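Local coordinates for CRISPR-associated endonuclease Cas9 (Campylobacter jejuni subsp. jejuni serotype O:2, PDB 5X2H), which uses a guide RNA to recognise complementary DNA of invading genetic elements and cuts both strands, as the endonuclease of a bacterial CRISPR immune system, at residues H73-I78 with V127-A132; N116-K121 with F220-S225. All blocks are in the same frame, centred on the assembly; numbering follows the deposited sequence.

Contact 1. Residues H73-I78 with V127-A132; sequences HLKHLI and VILHIA. With nucleotides of chain B.
Leu74 and Ile78 project from helix 51-82 onto Ile128, Leu129 and Ala132 of helix 121-133, one turn apart on the same face. Over these turns, 73-78 and 127-132 run nearly antiparallel (165°), their axes approaching to 10.5 Å. Packing is tightest at Ala132, whose CB lies 3.5 Å from Leu74 CD1, closer than usual for two carbons. A turn further on, the tip of Ile78 slants against Leu129, CD1 to CG 3.8 Å, and also reaches Ile128. Lys75 adds its aliphatic stem, which crosses Leu129 at about a right angle with CG 3.9 Å from CD2; beyond it the extended chain carries NZ to a phosphate of the RNA and to the carbonyl of Tyr89.

Other sides of both helices meet the guide RNA. His76 shows this atom by atom. CB sits 3.6 Å from N3 of A63 of chain B; with chi1 at -81°, CG stands opposite the carbonyl carbon and comes within 3.4 Å of A63 C5. One ring face lies against the base, N7 over the ring centre, with ND1 over C5 and C6, CE1 near N7 and CD2 close to O5'. At the tip NE2 donates a nearly straight hydrogen bond to A63 OP1 (2.8 Å, 165°), and Tyr86 stacks on the ring. His73 sets a face over the ribose of the same nucleotide. On helix 121-133, His130 uses its edge instead: NE2 donates in the ring plane to OP1 of A44 of chain B, 2.8 Å away.

The chemistry divides by face. Apolar side chains join the helices without any hydrogen bond between them, whereas His76, His130 and Lys75 reach phosphates and His73 the ribose; phosphate charge would tend to favour protonation of His76.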
# COMPACT_ATOMS: atom_id res chain seq x y z
N HIS A 73 5.14 -27.52 -14.48
CA HIS A 73 4.03 -28.37 -14.90
C HIS A 73 4.19 -28.81 -16.35
O HIS A 73 3.97 -29.97 -16.68
CB HIS A 73 2.71 -27.64 -14.68
CG HIS A 73 1.51 -28.53 -14.74
ND1 HIS A 73 0.28 -28.15 -14.23
CD2 HIS A 73 1.34 -29.78 -15.23
CE1 HIS A 73 -0.59 -29.13 -14.42
NE2 HIS A 73 0.03 -30.13 -15.02
N LEU A 74 4.58 -27.88 -17.22
CA LEU A 74 4.80 -28.24 -18.62
C LEU A 74 5.99 -29.18 -18.77
O LEU A 74 5.94 -30.13 -19.56
CB LEU A 74 4.99 -26.98 -19.46
CG LEU A 74 3.78 -26.05 -19.48
CD1 LEU A 74 4.13 -24.76 -20.17
CD2 LEU A 74 2.61 -26.72 -20.17
N LYS A 75 7.06 -28.93 -18.01
CA LYS A 75 8.21 -29.84 -18.04
C LYS A 75 7.82 -31.24 -17.61
O LYS A 75 8.36 -32.22 -18.13
CB LYS A 75 9.33 -29.29 -17.16
CG LYS A 75 9.98 -28.02 -17.71
CD LYS A 75 10.94 -27.38 -16.72
CE LYS A 75 11.54 -26.10 -17.28
NZ LYS A 75 12.40 -25.38 -16.29
N HIS A 76 6.88 -31.37 -16.66
CA HIS A 76 6.36 -32.68 -16.31
C HIS A 76 5.60 -33.30 -17.47
O HIS A 76 5.80 -34.47 -17.80
CB HIS A 76 5.45 -32.58 -15.08
CG HIS A 76 6.19 -32.52 -13.78
ND1 HIS A 76 7.05 -33.52 -13.36
CD2 HIS A 76 6.17 -31.60 -12.79
CE1 HIS A 76 7.53 -33.20 -12.17
NE2 HIS A 76 7.02 -32.04 -11.80
N LEU A 77 4.73 -32.51 -18.11
CA LEU A 77 3.95 -33.03 -19.23
C LEU A 77 4.86 -33.42 -20.40
O LEU A 77 4.66 -34.46 -21.04
CB LEU A 77 2.92 -32.00 -19.68
CG LEU A 77 1.86 -31.56 -18.66
CD1 LEU A 77 1.01 -30.44 -19.23
CD2 LEU A 77 0.99 -32.74 -18.24
N ILE A 78 5.86 -32.59 -20.68
CA ILE A 78 6.81 -32.89 -21.75
C ILE A 78 7.59 -34.16 -21.43
O ILE A 78 7.75 -35.03 -22.29
CB ILE A 78 7.75 -31.68 -21.97
CG1 ILE A 78 6.98 -30.54 -22.65
CG2 ILE A 78 8.97 -32.09 -22.78
CD1 ILE A 78 7.72 -29.23 -22.66
N VAL A 127 10.33 -25.48 -27.86
CA VAL A 127 9.37 -24.55 -28.44
C VAL A 127 8.24 -24.27 -27.46
O VAL A 127 7.87 -23.11 -27.22
CB VAL A 127 8.83 -25.10 -29.78
CG1 VAL A 127 7.57 -24.36 -30.19
CG2 VAL A 127 9.89 -24.99 -30.86
N ILE A 128 7.66 -25.33 -26.89
CA ILE A 128 6.57 -25.17 -25.93
C ILE A 128 7.01 -24.31 -24.75
O ILE A 128 6.30 -23.39 -24.33
CB ILE A 128 6.06 -26.54 -25.47
CG1 ILE A 128 5.40 -27.29 -26.63
CG2 ILE A 128 5.09 -26.39 -24.30
CD1 ILE A 128 5.01 -28.71 -26.30
N LEU A 129 8.20 -24.59 -24.21
CA LEU A 129 8.66 -23.86 -23.04
C LEU A 129 8.99 -22.41 -23.37
O LEU A 129 8.80 -21.53 -22.52
CB LEU A 129 9.88 -24.57 -22.43
CG LEU A 129 9.57 -25.97 -21.90
CD1 LEU A 129 10.84 -26.73 -21.53
CD2 LEU A 129 8.62 -25.89 -20.72
N HIS A 130 9.46 -22.14 -24.59
CA HIS A 130 9.80 -20.77 -24.96
C HIS A 130 8.55 -19.90 -25.09
O HIS A 130 8.53 -18.76 -24.62
CB HIS A 130 10.61 -20.75 -26.25
CG HIS A 130 11.12 -19.40 -26.62
ND1 HIS A 130 10.71 -18.73 -27.76
CD2 HIS A 130 12.00 -18.58 -26.00
CE1 HIS A 130 11.33 -17.56 -27.83
NE2 HIS A 130 12.11 -17.45 -26.77
N ILE A 131 7.51 -20.43 -25.74
CA ILE A 131 6.27 -19.67 -25.88
C ILE A 131 5.62 -19.46 -24.52
O ILE A 131 5.06 -18.39 -24.24
CB ILE A 131 5.32 -20.39 -26.86
CG1 ILE A 131 5.88 -20.35 -28.28
CG2 ILE A 131 3.92 -19.78 -26.80
CD1 ILE A 131 5.00 -21.05 -29.30
N ALA A 132 5.70 -20.46 -23.64
CA ALA A 132 5.00 -20.40 -22.37
C ALA A 132 5.67 -19.46 -21.37
O ALA A 132 4.99 -18.88 -20.52
CB ALA A 132 4.89 -21.79 -21.77
P A B 63 6.25 -29.37 -9.34
OP1 A B 63 7.14 -30.55 -9.49
OP2 A B 63 6.85 -28.04 -9.08
O5' A B 63 5.33 -29.24 -10.63
C5' A B 63 4.38 -28.19 -10.74
C4' A B 63 2.99 -28.71 -11.04
O4' A B 63 3.07 -29.70 -12.09
C3' A B 63 2.28 -29.44 -9.89
O3' A B 63 1.58 -28.60 -8.98
C2' A B 63 1.34 -30.39 -10.62
O2' A B 63 0.16 -29.72 -11.03
C1' A B 63 2.15 -30.75 -11.86
N9 A B 63 2.90 -32.01 -11.70
C8 A B 63 3.74 -32.37 -10.67
N7 A B 63 4.26 -33.56 -10.82
C5 A B 63 3.74 -34.01 -12.02
C6 A B 63 3.91 -35.21 -12.73
N6 A B 63 4.69 -36.20 -12.30
N1 A B 63 3.24 -35.35 -13.89
C2 A B 63 2.45 -34.34 -14.31
N3 A B 63 2.21 -33.17 -13.73
C4 A B 63 2.90 -33.06 -12.57
P A B 44 15.34 -15.26 -26.27
OP1 A B 44 13.89 -15.31 -26.54
OP2 A B 44 15.88 -14.20 -25.38
O5' A B 44 15.79 -16.66 -25.67
C5' A B 44 15.57 -17.87 -26.40
C4' A B 44 16.34 -19.01 -25.79
O4' A B 44 17.76 -18.74 -25.83
C3' A B 44 16.04 -19.30 -24.33
O3' A B 44 14.88 -20.08 -24.17
C2' A B 44 17.31 -20.01 -23.86
O2' A B 44 17.29 -21.38 -24.22
C1' A B 44 18.39 -19.30 -24.69
N9 A B 44 19.08 -18.23 -23.95
C8 A B 44 18.88 -16.87 -24.03
N7 A B 44 19.67 -16.17 -23.25
C5 A B 44 20.44 -17.13 -22.61
C6 A B 44 21.47 -17.04 -21.65
N6 A B 44 21.92 -15.88 -21.15
N1 A B 44 22.04 -18.18 -21.22
C2 A B 44 21.59 -19.34 -21.72
N3 A B 44 20.64 -19.56 -22.62
C4 A B 44 20.09 -18.40 -23.03
P A B 45 13.89 -19.83 -22.93
OP1 A B 45 12.69 -20.67 -23.17
OP2 A B 45 13.74 -18.37 -22.71
O5' A B 45 14.68 -20.44 -21.69
C5' A B 45 14.92 -21.84 -21.62
C4' A B 45 15.95 -22.19 -20.58
O4' A B 45 17.24 -21.60 -20.92
C3' A B 45 15.69 -21.68 -19.17
O3' A B 45 14.74 -22.46 -18.46
C2' A B 45 17.08 -21.69 -18.56
O2' A B 45 17.46 -23.01 -18.20
C1' A B 45 17.94 -21.26 -19.75
N9 A B 45 18.16 -19.80 -19.75
C8 A B 45 17.42 -18.83 -20.37
N7 A B 45 17.87 -17.61 -20.17
C5 A B 45 18.98 -17.80 -19.36
C6 A B 45 19.89 -16.90 -18.79
N6 A B 45 19.83 -15.58 -18.96
N1 A B 45 20.89 -17.42 -18.03
C2 A B 45 20.94 -18.75 -17.86
N3 A B 45 20.14 -19.70 -18.34
C4 A B 45 19.17 -19.14 -19.09

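Contact 2. Residues N116-K121 with F220-S225; sequences NELLSK and FGFSFS
Phe222 and Phe220 lie against the loop 116-121 in quite different ways, both closely packed. The Leu118 and Phe222 side chains cross at about a right angle, CD1 of Leu118, whose CG is anti to the backbone N (chi1 173°), lying 3.5 Å from CD2 of Phe222. The ring edge of Phe222 meets backbone, CE2 being 3.3 Å from the carbonyl O of Leu119. Its CZ is also 3.7 Å from CB of Lys121. Phe124 and Phe82 pack around the same ring, the former edge-to-face.

Phe220 packs closely on main chain: one face has Glu117 CA 3.8 Å above it, toward the rim, and CD2 approaches Glu117 O at 3.3 Å. The solvent side lies beside it, at exposed Asn116, Glu117 and Gly221; the first two start their side chains away from the ring. No hydrogen bond joins the two loops directly; Gln217 of helix 203-219 holds the loop 116-121 through Glu117 O and Leu119 N.

Both segments connect helices, and their ends are marked accordingly: Gly221, with positive phi (106°), closes helix 203-219 in a Schellman motif, while Ser225 and Ser120 occupy N-cap positions, Ser120 OG capping the N of Gln122.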
# COMPACT_ATOMS: atom_id res chain seq x y z
N ASN A 116 6.87 -26.07 -41.37
CA ASN A 116 7.28 -26.66 -42.64
C ASN A 116 7.81 -28.08 -42.54
O ASN A 116 7.75 -28.80 -43.55
CB ASN A 116 8.35 -25.79 -43.31
CG ASN A 116 7.92 -24.34 -43.43
OD1 ASN A 116 7.18 -23.97 -44.34
ND2 ASN A 116 8.39 -23.50 -42.51
N GLU A 117 8.32 -28.53 -41.40
CA GLU A 117 8.90 -29.87 -41.31
C GLU A 117 8.65 -30.43 -39.92
O GLU A 117 8.26 -29.72 -38.99
CB GLU A 117 10.40 -29.86 -41.63
CG GLU A 117 11.26 -29.39 -40.47
CD GLU A 117 12.64 -28.95 -40.92
OE1 GLU A 117 12.76 -28.41 -42.03
OE2 GLU A 117 13.61 -29.16 -40.15
N LEU A 118 8.90 -31.73 -39.79
CA LEU A 118 8.75 -32.40 -38.50
C LEU A 118 9.84 -31.95 -37.53
O LEU A 118 11.02 -31.86 -37.89
CB LEU A 118 8.80 -33.92 -38.68
CG LEU A 118 8.83 -34.78 -37.41
CD1 LEU A 118 7.57 -34.58 -36.59
CD2 LEU A 118 9.02 -36.24 -37.76
N LEU A 119 9.44 -31.66 -36.30
CA LEU A 119 10.39 -31.31 -35.25
C LEU A 119 10.79 -32.55 -34.46
O LEU A 119 10.00 -33.48 -34.28
CB LEU A 119 9.80 -30.27 -34.30
CG LEU A 119 9.58 -28.85 -34.82
CD1 LEU A 119 9.12 -27.95 -33.68
CD2 LEU A 119 10.85 -28.31 -35.46
N SER A 120 12.03 -32.54 -33.99
CA SER A 120 12.42 -33.48 -32.95
C SER A 120 11.65 -33.18 -31.68
O SER A 120 11.25 -32.04 -31.42
CB SER A 120 13.93 -33.38 -32.69
OG SER A 120 14.25 -33.85 -31.39
N LYS A 121 11.42 -34.22 -30.87
CA LYS A 121 10.70 -34.00 -29.62
C LYS A 121 11.53 -33.18 -28.63
O LYS A 121 10.95 -32.55 -27.74
CB LYS A 121 10.28 -35.33 -29.00
CG LYS A 121 11.40 -36.32 -28.72
CD LYS A 121 10.80 -37.66 -28.31
CE LYS A 121 11.83 -38.57 -27.66
NZ LYS A 121 11.21 -39.85 -27.23
N PHE A 220 2.69 -33.48 -40.08
CA PHE A 220 4.02 -33.96 -40.42
C PHE A 220 4.36 -35.31 -39.79
O PHE A 220 5.44 -35.84 -40.05
CB PHE A 220 5.07 -32.92 -40.01
CG PHE A 220 4.95 -31.63 -40.77
CD1 PHE A 220 4.55 -31.62 -42.09
CD2 PHE A 220 5.23 -30.42 -40.15
CE1 PHE A 220 4.44 -30.43 -42.79
CE2 PHE A 220 5.11 -29.23 -40.84
CZ PHE A 220 4.72 -29.23 -42.16
N GLY A 221 3.46 -35.87 -38.98
CA GLY A 221 3.66 -37.19 -38.43
C GLY A 221 4.02 -37.24 -36.96
O GLY A 221 4.24 -38.34 -36.44
N PHE A 222 4.09 -36.11 -36.27
CA PHE A 222 4.34 -36.13 -34.84
C PHE A 222 3.14 -36.73 -34.12
O PHE A 222 2.00 -36.32 -34.34
CB PHE A 222 4.62 -34.71 -34.33
CG PHE A 222 5.50 -34.67 -33.11
CD1 PHE A 222 5.06 -35.17 -31.89
CD2 PHE A 222 6.77 -34.12 -33.17
CE1 PHE A 222 5.87 -35.13 -30.77
CE2 PHE A 222 7.59 -34.07 -32.06
CZ PHE A 222 7.13 -34.58 -30.85
N SER A 223 3.40 -37.71 -33.27
CA SER A 223 2.36 -38.45 -32.57
C SER A 223 2.31 -38.02 -31.11
O SER A 223 3.34 -38.02 -30.43
CB SER A 223 2.59 -39.96 -32.68
OG SER A 223 3.94 -40.29 -32.39
N PHE A 224 1.12 -37.66 -30.64
CA PHE A 224 0.92 -37.29 -29.25
C PHE A 224 -0.56 -37.47 -28.91
O PHE A 224 -1.43 -37.28 -29.77
CB PHE A 224 1.36 -35.85 -28.97
CG PHE A 224 0.92 -34.86 -30.02
CD1 PHE A 224 -0.36 -34.34 -30.00
CD2 PHE A 224 1.79 -34.46 -31.01
CE1 PHE A 224 -0.77 -33.44 -30.97
CE2 PHE A 224 1.39 -33.56 -31.98
CZ PHE A 224 0.11 -33.05 -31.96
N SER A 225 -0.82 -37.84 -27.66
CA SER A 225 -2.20 -38.01 -27.22
C SER A 225 -2.95 -36.69 -27.28
O SER A 225 -2.37 -35.61 -27.11
CB SER A 225 -2.22 -38.57 -25.79
OG SER A 225 -1.50 -37.73 -24.90

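The two contacts illustrate how an all-helical region is tied together at more than one level. Along the chain their segments alternate: 73-78, 116-121, 127-132, 220-225. Helix 121-133 belongs to both, since contact 2 holds its N-terminal start and contact 1 its later turns; their centres are 16 Å apart, and Val127 CG2 meets Leu119 CD1 at 4.2 Å. Helix 226-236, which follows the loop of contact 2, returns to contact 1 by laying Val232 and Val235 on Ile128 and Leu74. Contact 1 lies buried beside the guide RNA, while contact 2 lies at the surface, about 12 Å from nucleic acid at its nearest atom, joining the helix ends.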